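PDB 6S8T: erythrocyte membrane protein 1 from Plasmodium falciparum, which probably mediates adhesion of infected red cells to host receptors, this piece being a DBLbeta domain that binds the endothelial receptor ICAM-1. Local coordinates for residues Gly195-Glu200 / Ile291-Arg296; Tyr110-Arg115 / Leu295-Glu300; Ala181-Phe186 / Gln259-Met264. All coordinates share one frame; numbering follows the deposited sequence. Where two conformers were deposited one is given.

Interaction 1 (Gly195-Glu200 / Ile291-Arg296)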
# COMPACT_ATOMS: atom_id res chain seq x y z
N GLY A 195 7.97 9.36 7.50
CA GLY A 195 8.83 9.82 6.42
C GLY A 195 9.36 8.74 5.50
O GLY A 195 10.33 8.99 4.77
N ARG A 196 8.77 7.54 5.52
CA ARG A 196 9.20 6.45 4.65
C ARG A 196 8.46 6.40 3.32
O ARG A 196 8.89 5.67 2.42
CB ARG A 196 9.01 5.10 5.38
CG ARG A 196 9.76 4.98 6.70
CD ARG A 196 9.38 3.72 7.47
NE ARG A 196 10.15 3.59 8.70
CZ ARG A 196 10.17 2.51 9.48
NH1 ARG A 196 10.92 2.50 10.58
NH2 ARG A 196 9.46 1.44 9.15
N ASP A 197 7.37 7.15 3.16
CA ASP A 197 6.51 7.02 1.98
C ASP A 197 7.25 7.41 0.71
O ASP A 197 8.03 8.38 0.68
CB ASP A 197 5.26 7.88 2.16
CG ASP A 197 4.34 7.84 0.94
OD1 ASP A 197 3.61 6.84 0.78
OD2 ASP A 197 4.37 8.80 0.15
N LEU A 198 7.00 6.67 -0.38
CA LEU A 198 7.77 6.79 -1.61
C LEU A 198 7.17 7.75 -2.64
O LEU A 198 7.82 8.01 -3.66
CB LEU A 198 7.95 5.42 -2.26
CG LEU A 198 8.76 4.40 -1.46
CD1 LEU A 198 8.68 3.04 -2.13
CD2 LEU A 198 10.20 4.85 -1.33
N TRP A 199 5.96 8.26 -2.43
CA TRP A 199 5.33 9.13 -3.43
C TRP A 199 5.88 10.55 -3.29
O TRP A 199 5.64 11.22 -2.28
CB TRP A 199 3.81 9.12 -3.27
CG TRP A 199 3.10 9.82 -4.41
CD1 TRP A 199 3.61 10.09 -5.65
CD2 TRP A 199 1.77 10.36 -4.40
NE1 TRP A 199 2.68 10.74 -6.42
CE2 TRP A 199 1.54 10.92 -5.67
CE3 TRP A 199 0.75 10.41 -3.44
CZ2 TRP A 199 0.33 11.53 -6.01
CZ3 TRP A 199 -0.45 11.02 -3.79
CH2 TRP A 199 -0.65 11.57 -5.06
N GLU A 200 6.62 11.00 -4.30
CA GLU A 200 7.15 12.36 -4.33
C GLU A 200 6.28 13.20 -5.24
O GLU A 200 6.17 12.92 -6.44
CB GLU A 200 8.61 12.37 -4.78
CG GLU A 200 9.55 11.74 -3.76
CD GLU A 200 11.01 11.78 -4.19
OE1 GLU A 200 11.87 12.13 -3.35
OE2 GLU A 200 11.29 11.46 -5.36
N ILE A 291 5.80 -3.96 7.17
CA ILE A 291 6.24 -4.53 5.91
C ILE A 291 6.68 -3.38 5.01
O ILE A 291 5.94 -2.40 4.86
CB ILE A 291 5.13 -5.38 5.26
CG1 ILE A 291 4.79 -6.58 6.14
CG2 ILE A 291 5.55 -5.82 3.86
CD1 ILE A 291 3.71 -7.46 5.56
N PRO A 292 7.88 -3.44 4.42
CA PRO A 292 8.34 -2.34 3.57
C PRO A 292 7.31 -1.97 2.50
O PRO A 292 6.71 -2.84 1.86
CB PRO A 292 9.63 -2.88 2.96
CG PRO A 292 10.14 -3.85 3.98
CD PRO A 292 8.91 -4.49 4.58
N GLN A 293 7.12 -0.66 2.31
CA GLN A 293 6.06 -0.17 1.43
C GLN A 293 6.23 -0.67 -0.01
O GLN A 293 5.23 -0.95 -0.69
CB GLN A 293 6.03 1.36 1.46
CG GLN A 293 4.92 2.00 0.62
CD GLN A 293 4.85 3.51 0.81
OE1 GLN A 293 5.70 4.25 0.34
NE2 GLN A 293 3.82 3.96 1.52
N ARG A 294 7.47 -0.81 -0.49
CA ARG A 294 7.67 -1.28 -1.85
C ARG A 294 7.15 -2.70 -2.04
O ARG A 294 6.73 -3.07 -3.15
CB ARG A 294 9.16 -1.21 -2.22
CG ARG A 294 9.45 -1.46 -3.70
CD ARG A 294 10.94 -1.42 -4.01
NE ARG A 294 11.55 -0.13 -3.70
CZ ARG A 294 11.59 0.90 -4.55
NH1 ARG A 294 11.05 0.79 -5.76
NH2 ARG A 294 12.16 2.04 -4.18
N LEU A 295 7.15 -3.51 -0.98
CA LEU A 295 6.60 -4.85 -1.10
C LEU A 295 5.08 -4.86 -0.97
O LEU A 295 4.41 -5.67 -1.62
CB LEU A 295 7.22 -5.78 -0.04
CG LEU A 295 8.74 -6.01 -0.18
CD1 LEU A 295 9.28 -6.75 1.02
CD2 LEU A 295 9.06 -6.76 -1.47
N ARG A 296 4.51 -3.97 -0.14
CA ARG A 296 3.06 -3.88 -0.04
C ARG A 296 2.44 -3.48 -1.37
O ARG A 296 1.48 -4.10 -1.84
CB ARG A 296 2.66 -2.90 1.07
CG ARG A 296 3.26 -3.20 2.44
CD ARG A 296 2.59 -2.40 3.56
NE ARG A 296 2.44 -0.98 3.25
CZ ARG A 296 3.24 -0.02 3.69
NH1 ARG A 296 3.01 1.25 3.36
NH2 ARG A 296 4.28 -0.31 4.47

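Interaction 2 (Tyr110-Arg115 / Leu295-Glu300)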
# COMPACT_ATOMS: atom_id res chain seq x y z
N TYR A 110 5.63 2.33 -8.97
CA TYR A 110 4.29 2.66 -9.43
C TYR A 110 3.36 2.92 -8.25
O TYR A 110 3.35 2.16 -7.28
CB TYR A 110 3.75 1.55 -10.33
CG TYR A 110 4.62 1.31 -11.55
CD1 TYR A 110 4.44 2.04 -12.71
CD2 TYR A 110 5.64 0.36 -11.52
CE1 TYR A 110 5.24 1.84 -13.82
CE2 TYR A 110 6.45 0.14 -12.63
CZ TYR A 110 6.24 0.88 -13.77
OH TYR A 110 7.04 0.68 -14.88
N ILE A 111 2.59 4.00 -8.35
CA ILE A 111 1.74 4.47 -7.26
C ILE A 111 0.38 3.79 -7.34
O ILE A 111 -0.29 3.88 -8.39
CB ILE A 111 1.58 6.00 -7.30
CG1 ILE A 111 2.94 6.69 -7.48
CG2 ILE A 111 0.88 6.50 -6.05
CD1 ILE A 111 3.92 6.41 -6.35
N PRO A 112 -0.08 3.11 -6.29
CA PRO A 112 -1.43 2.53 -6.31
C PRO A 112 -2.49 3.62 -6.40
O PRO A 112 -2.36 4.67 -5.75
CB PRO A 112 -1.52 1.78 -4.97
CG PRO A 112 -0.08 1.63 -4.51
CD PRO A 112 0.65 2.82 -5.05
N PRO A 113 -3.54 3.41 -7.19
CA PRO A 113 -4.63 4.41 -7.23
C PRO A 113 -5.24 4.68 -5.87
O PRO A 113 -5.64 5.83 -5.61
CB PRO A 113 -5.64 3.77 -8.19
CG PRO A 113 -4.83 2.90 -9.08
CD PRO A 113 -3.70 2.37 -8.21
N ARG A 114 -5.33 3.68 -5.00
CA ARG A 114 -5.80 3.91 -3.64
C ARG A 114 -4.92 4.93 -2.92
O ARG A 114 -5.42 5.83 -2.25
CB ARG A 114 -5.85 2.60 -2.87
CG ARG A 114 -6.15 2.76 -1.38
CD ARG A 114 -5.72 1.53 -0.61
NE ARG A 114 -4.33 1.17 -0.90
CZ ARG A 114 -3.28 1.76 -0.34
NH1 ARG A 114 -2.05 1.38 -0.67
NH2 ARG A 114 -3.45 2.73 0.55
N ARG A 115 -3.60 4.79 -3.07
CA ARG A 115 -2.67 5.70 -2.41
C ARG A 115 -2.73 7.10 -3.01
O ARG A 115 -2.71 8.10 -2.29
CB ARG A 115 -1.24 5.15 -2.50
CG ARG A 115 -0.14 6.14 -2.13
CD ARG A 115 -0.11 6.42 -0.63
NE ARG A 115 0.87 7.44 -0.27
CZ ARG A 115 0.60 8.74 -0.18
NH1 ARG A 115 -0.63 9.18 -0.44
NH2 ARG A 115 1.55 9.60 0.16
N LEU A 295 7.15 -3.51 -0.98
CA LEU A 295 6.60 -4.85 -1.10
C LEU A 295 5.08 -4.86 -0.97
O LEU A 295 4.41 -5.67 -1.62
CB LEU A 295 7.22 -5.78 -0.04
CG LEU A 295 8.74 -6.01 -0.18
CD1 LEU A 295 9.28 -6.75 1.02
CD2 LEU A 295 9.06 -6.76 -1.47
N ARG A 296 4.51 -3.97 -0.14
CA ARG A 296 3.06 -3.88 -0.04
C ARG A 296 2.44 -3.48 -1.37
O ARG A 296 1.48 -4.10 -1.84
CB ARG A 296 2.66 -2.90 1.07
CG ARG A 296 3.26 -3.20 2.44
CD ARG A 296 2.59 -2.40 3.56
NE ARG A 296 2.44 -0.98 3.25
CZ ARG A 296 3.24 -0.02 3.69
NH1 ARG A 296 3.01 1.25 3.36
NH2 ARG A 296 4.28 -0.31 4.47
N TRP A 297 3.01 -2.45 -2.01
CA TRP A 297 2.47 -1.98 -3.28
C TRP A 297 2.59 -3.03 -4.38
O TRP A 297 1.71 -3.11 -5.24
CB TRP A 297 3.18 -0.68 -3.69
CG TRP A 297 2.83 0.50 -2.83
CD1 TRP A 297 1.97 0.53 -1.77
CD2 TRP A 297 3.31 1.84 -2.98
NE1 TRP A 297 1.90 1.80 -1.25
CE2 TRP A 297 2.71 2.62 -1.97
CE3 TRP A 297 4.20 2.46 -3.87
CZ2 TRP A 297 2.97 3.98 -1.83
CZ3 TRP A 297 4.46 3.81 -3.73
CH2 TRP A 297 3.85 4.56 -2.72
N MET A 298 3.65 -3.85 -4.35
CA MET A 298 3.79 -4.92 -5.33
C MET A 298 2.69 -5.96 -5.17
O MET A 298 2.10 -6.41 -6.16
CB MET A 298 5.17 -5.58 -5.20
CG MET A 298 5.39 -6.80 -6.09
SD MET A 298 7.00 -7.60 -5.90
CE MET A 298 6.78 -8.50 -4.37
N VAL A 299 2.40 -6.37 -3.93
CA VAL A 299 1.30 -7.31 -3.69
C VAL A 299 -0.03 -6.69 -4.14
O VAL A 299 -0.88 -7.38 -4.71
CB VAL A 299 1.25 -7.72 -2.21
CG1 VAL A 299 0.04 -8.61 -1.93
CG2 VAL A 299 2.54 -8.43 -1.80
N GLU A 300 -0.21 -5.39 -3.89
CA GLU A 300 -1.43 -4.72 -4.34
C GLU A 300 -1.46 -4.58 -5.85
O GLU A 300 -2.54 -4.62 -6.46
CB GLU A 300 -1.55 -3.35 -3.65
CG GLU A 300 -2.87 -2.59 -3.88
CD GLU A 300 -2.99 -1.34 -3.02
OE1 GLU A 300 -2.02 -1.02 -2.30
OE2 GLU A 300 -4.05 -0.68 -3.05
O HOH W 1 -4.91 0.63 -5.51

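Interaction 3 (Ala181-Phe186 / Gln259-Met264)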
# COMPACT_ATOMS: atom_id res chain seq x y z
N ALA A 181 -7.61 -3.29 1.75
CA ALA A 181 -7.37 -1.91 1.31
C ALA A 181 -7.29 -0.96 2.50
O ALA A 181 -6.49 -0.02 2.50
CB ALA A 181 -8.47 -1.47 0.34
N VAL A 182 -8.12 -1.19 3.52
CA VAL A 182 -8.06 -0.36 4.72
C VAL A 182 -6.76 -0.63 5.49
O VAL A 182 -6.20 0.28 6.10
CB VAL A 182 -9.31 -0.59 5.59
CG1 VAL A 182 -9.25 0.23 6.87
CG2 VAL A 182 -10.58 -0.26 4.80
N ARG A 183 -6.26 -1.87 5.46
CA ARG A 183 -4.98 -2.16 6.10
C ARG A 183 -3.82 -1.52 5.34
O ARG A 183 -2.87 -1.04 5.96
CB ARG A 183 -4.80 -3.67 6.24
CG ARG A 183 -5.80 -4.31 7.18
CD ARG A 183 -5.82 -5.83 7.05
NE ARG A 183 -4.51 -6.42 7.32
CZ ARG A 183 -4.28 -7.73 7.34
NH1 ARG A 183 -5.27 -8.58 7.12
NH2 ARG A 183 -3.06 -8.18 7.59
N TYR A 184 -3.90 -1.51 4.01
CA TYR A 184 -2.90 -0.81 3.21
C TYR A 184 -2.89 0.69 3.52
O TYR A 184 -1.82 1.31 3.55
CB TYR A 184 -3.16 -1.03 1.72
CG TYR A 184 -2.95 -2.46 1.24
CD1 TYR A 184 -1.93 -3.24 1.75
CD2 TYR A 184 -3.79 -3.01 0.27
CE1 TYR A 184 -1.73 -4.54 1.31
CE2 TYR A 184 -3.60 -4.31 -0.18
CZ TYR A 184 -2.57 -5.07 0.35
OH TYR A 184 -2.38 -6.36 -0.09
N SER A 185 -4.07 1.29 3.73
CA SER A 185 -4.13 2.71 4.03
C SER A 185 -3.58 3.02 5.41
O SER A 185 -2.92 4.05 5.62
CB SER A 185 -5.57 3.21 3.91
OG SER A 185 -5.71 4.49 4.51
N PHE A 186 -3.84 2.14 6.38
CA PHE A 186 -3.25 2.29 7.71
C PHE A 186 -1.72 2.22 7.64
O PHE A 186 -1.03 2.96 8.34
CB PHE A 186 -3.80 1.21 8.65
CG PHE A 186 -3.02 1.04 9.93
CD1 PHE A 186 -3.15 1.94 10.97
CD2 PHE A 186 -2.18 -0.05 10.10
CE1 PHE A 186 -2.44 1.77 12.16
CE2 PHE A 186 -1.46 -0.23 11.27
CZ PHE A 186 -1.59 0.68 12.31
N GLN A 259 -4.26 3.65 18.56
CA GLN A 259 -5.36 4.61 18.54
C GLN A 259 -5.70 5.05 17.13
O GLN A 259 -6.84 5.42 16.84
CB GLN A 259 -5.03 5.82 19.41
CG GLN A 259 -4.97 5.52 20.90
CD GLN A 259 -4.60 6.74 21.72
OE1 GLN A 259 -3.41 7.04 21.91
NE2 GLN A 259 -5.60 7.45 22.22
N VAL A 260 -4.71 5.03 16.23
CA VAL A 260 -4.98 5.34 14.83
C VAL A 260 -5.83 4.25 14.20
O VAL A 260 -6.83 4.53 13.52
CB VAL A 260 -3.66 5.56 14.07
CG1 VAL A 260 -3.92 5.70 12.58
CG2 VAL A 260 -2.94 6.80 14.61
N TRP A 261 -5.47 2.98 14.44
CA TRP A 261 -6.25 1.87 13.92
C TRP A 261 -7.64 1.81 14.53
O TRP A 261 -8.59 1.35 13.87
CB TRP A 261 -5.52 0.55 14.15
CG TRP A 261 -6.28 -0.66 13.68
CD1 TRP A 261 -6.84 -1.63 14.46
CD2 TRP A 261 -6.58 -1.01 12.32
NE1 TRP A 261 -7.46 -2.57 13.67
CE2 TRP A 261 -7.32 -2.21 12.36
CE3 TRP A 261 -6.30 -0.43 11.09
CZ2 TRP A 261 -7.78 -2.84 11.20
CZ3 TRP A 261 -6.76 -1.06 9.94
CH2 TRP A 261 -7.48 -2.25 10.01
N ARG A 262 -7.79 2.27 15.78
CA ARG A 262 -9.12 2.31 16.39
C ARG A 262 -10.04 3.27 15.64
O ARG A 262 -11.24 3.03 15.52
CB ARG A 262 -9.01 2.72 17.86
CG ARG A 262 -8.85 1.56 18.82
CD ARG A 262 -8.70 2.04 20.25
NE ARG A 262 -9.67 3.08 20.59
CZ ARG A 262 -10.89 2.84 21.07
NH1 ARG A 262 -11.29 1.59 21.27
NH2 ARG A 262 -11.70 3.84 21.35
N ALA A 263 -9.48 4.37 15.12
CA ALA A 263 -10.29 5.31 14.35
C ALA A 263 -10.79 4.68 13.06
O ALA A 263 -11.89 5.01 12.59
CB ALA A 263 -9.48 6.57 14.05
N MET A 264 -10.01 3.76 12.48
CA MET A 264 -10.45 3.04 11.29
C MET A 264 -11.40 1.90 11.63
O MET A 264 -12.21 1.51 10.77
CB MET A 264 -9.23 2.50 10.53
CG MET A 264 -8.37 3.58 9.89
SD MET A 264 -6.93 2.93 9.02
CE MET A 264 -6.45 4.33 8.02

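Interaction 1 (Gly195-Glu200 / Ile291-Arg296)
Gln293, in the first turn of helix 293-319, reaches into the loop 195-200 and holds it with both ends of its amide. Its CB and CG lead straight out, with CG anti to the backbone N (chi1 -178°) and the chain extended beyond it, which carries the head group across to Asp197 and Leu198. Gln293 CD arrives 3.6 Å from Asp197 OD1. At the tip the two amide atoms divide the work. Gln293 OE1 accepts the backbone N-H of Leu198, 2.8 Å from Leu198 N, the donor lying in the carbonyl plane, and the same oxygen sits 3.6 Å from Leu198 CG. Gln293 NE2 donates to Asp197 OD1 at 3.0 Å, meeting it on the anti side, somewhat tilted out of the carboxylate plane. The amide and carboxylate planes stand 89° apart, almost perpendicular, and both bonds are moderately bent. NE2 also donates to Asp188 on helix 172-194, so the rotation of the amide is fixed by partners on each of its polar atoms.

Asp197 in turn uses both carboxylate oxygens. Asp197 OD2 takes the backbone N-H of Trp199, 3.1 Å from Trp199 N, from above the carboxylate plane, closing an Asx turn, and forms a salt bridge with Arg115. Leu198 adds the apolar share: Leu198 CD1 lies over one face of the Arg294 guanidinium, toward its rim, 4.2 Å from Arg294 NH2, while NE of that arginine is paired with Asp387.

The loop enters this contact directly from helix 172-194, which Gly195, with positive phi, ends. A Schellman motif and an Asx turn thus follow one another, and Gln293 ties this connection between helices 172-194 and 202-221 to the start of helix 293-319 in the Duffy-binding-like domain.

Interaction 2 (Tyr110-Arg115 / Leu295-Glu300)
Arg114 and Glu300 meet side-on, two nitrogens to two oxygens, in a buried salt bridge. Arg114 NE donates to Glu300 OE2 at 2.9 Å and Arg114 NH1 to Glu300 OE1 at 2.9 Å, both bonds nearly straight and both using the syn lone pairs. The bend of the arginine at chi3 (52°) turns its NE edge to the carboxylate, and the two planes lie within 22° of each other. A water gives OE2 a further donor and itself accepts from the backbone N of Arg114, while NH2 of the arginine turns to Asp188 on helix 172-194. Every nitrogen of this guanidinium therefore has an acidic partner, which probably favours the charged state of both groups.

Beside the pair, Pro112, at the N-cap of helix 113-116, sets the CG-CD side of its ring over one face of Trp297, the two side chains crossing at about a right angle. Pro112 CG stands 3.5 Å from the centroid of the Trp297 five-membered ring in a CH-pi contact. The indole N-H is satisfied by Asp188. Ile111 CD1 packs against Trp297 CZ3 at 3.7 Å, and Arg115 CG against CZ2. Proline-on-tryptophan packing next to a bidentate Arg-Glu bridge here joins a helix start to helix 293-319, in the interior of the Duffy-binding-like domain.

Interaction 3 (Ala181-Phe186 / Gln259-Met264)
With CG anti to the backbone N in both Phe186 (chi1 165°) and Trp261, the two rings are sent into the gap between helices 172-194 and 246-268, where the side chains cross at about a right angle. The edge of Trp261 is directed at the face of Phe186, a T-shaped pair with ring centroids 5.3 Å apart and planes at 67°. Trp261 CE3 makes the approach, 3.8 Å from Phe186 CG. Met264, extended beyond CG, brings Met264 SD beside the base of the phenyl ring, 3.6 Å from Phe186 CB; relative to the ring the sulfur is oblique, an outlying Met-aromatic contact. Val260 CG1 lies at the edge of the phenyl ring, 4.2 Å from Phe186 CD1. Val182 CG1 fills in against both Trp261 CZ3 and Met264 SD, and the CG of Arg183 touches Trp261 CH2 obliquely while its guanidinium turns to Asp288.

The segments run roughly antiparallel, at 147°, with axes 10.9 Å apart. Since the indole N-H is taken by the carbonyl of Tyr280 and the Arg183 guanidinium also looks elsewhere, the cohesion here probably comes from shape fit and dispersion rather than polar pairing between the two segments.

Overall arrangement
The three contacts grade from polar to apolar. Interactions 1 and 2 both rest on helix 293-319, share Leu295 and Arg296, and touch through the salt bridge from Asp197 to Arg115, their centres about 9 Å apart. Interaction 1 is only partly buried and fastens a loop through an amide bonded to a carboxylate and a backbone N-H; interaction 2, nearer the centre of the molecule and fully buried, combines an ion pair with packing on an indole. Interaction 3, also buried, is a helix-to-helix contact of rings, sulfur and aliphatic groups. Helix 172-194 ties it to the others: Tyr184 packs on Arg114 and Glu300, and farther along Asp188 serves groups of interactions 1 and 2.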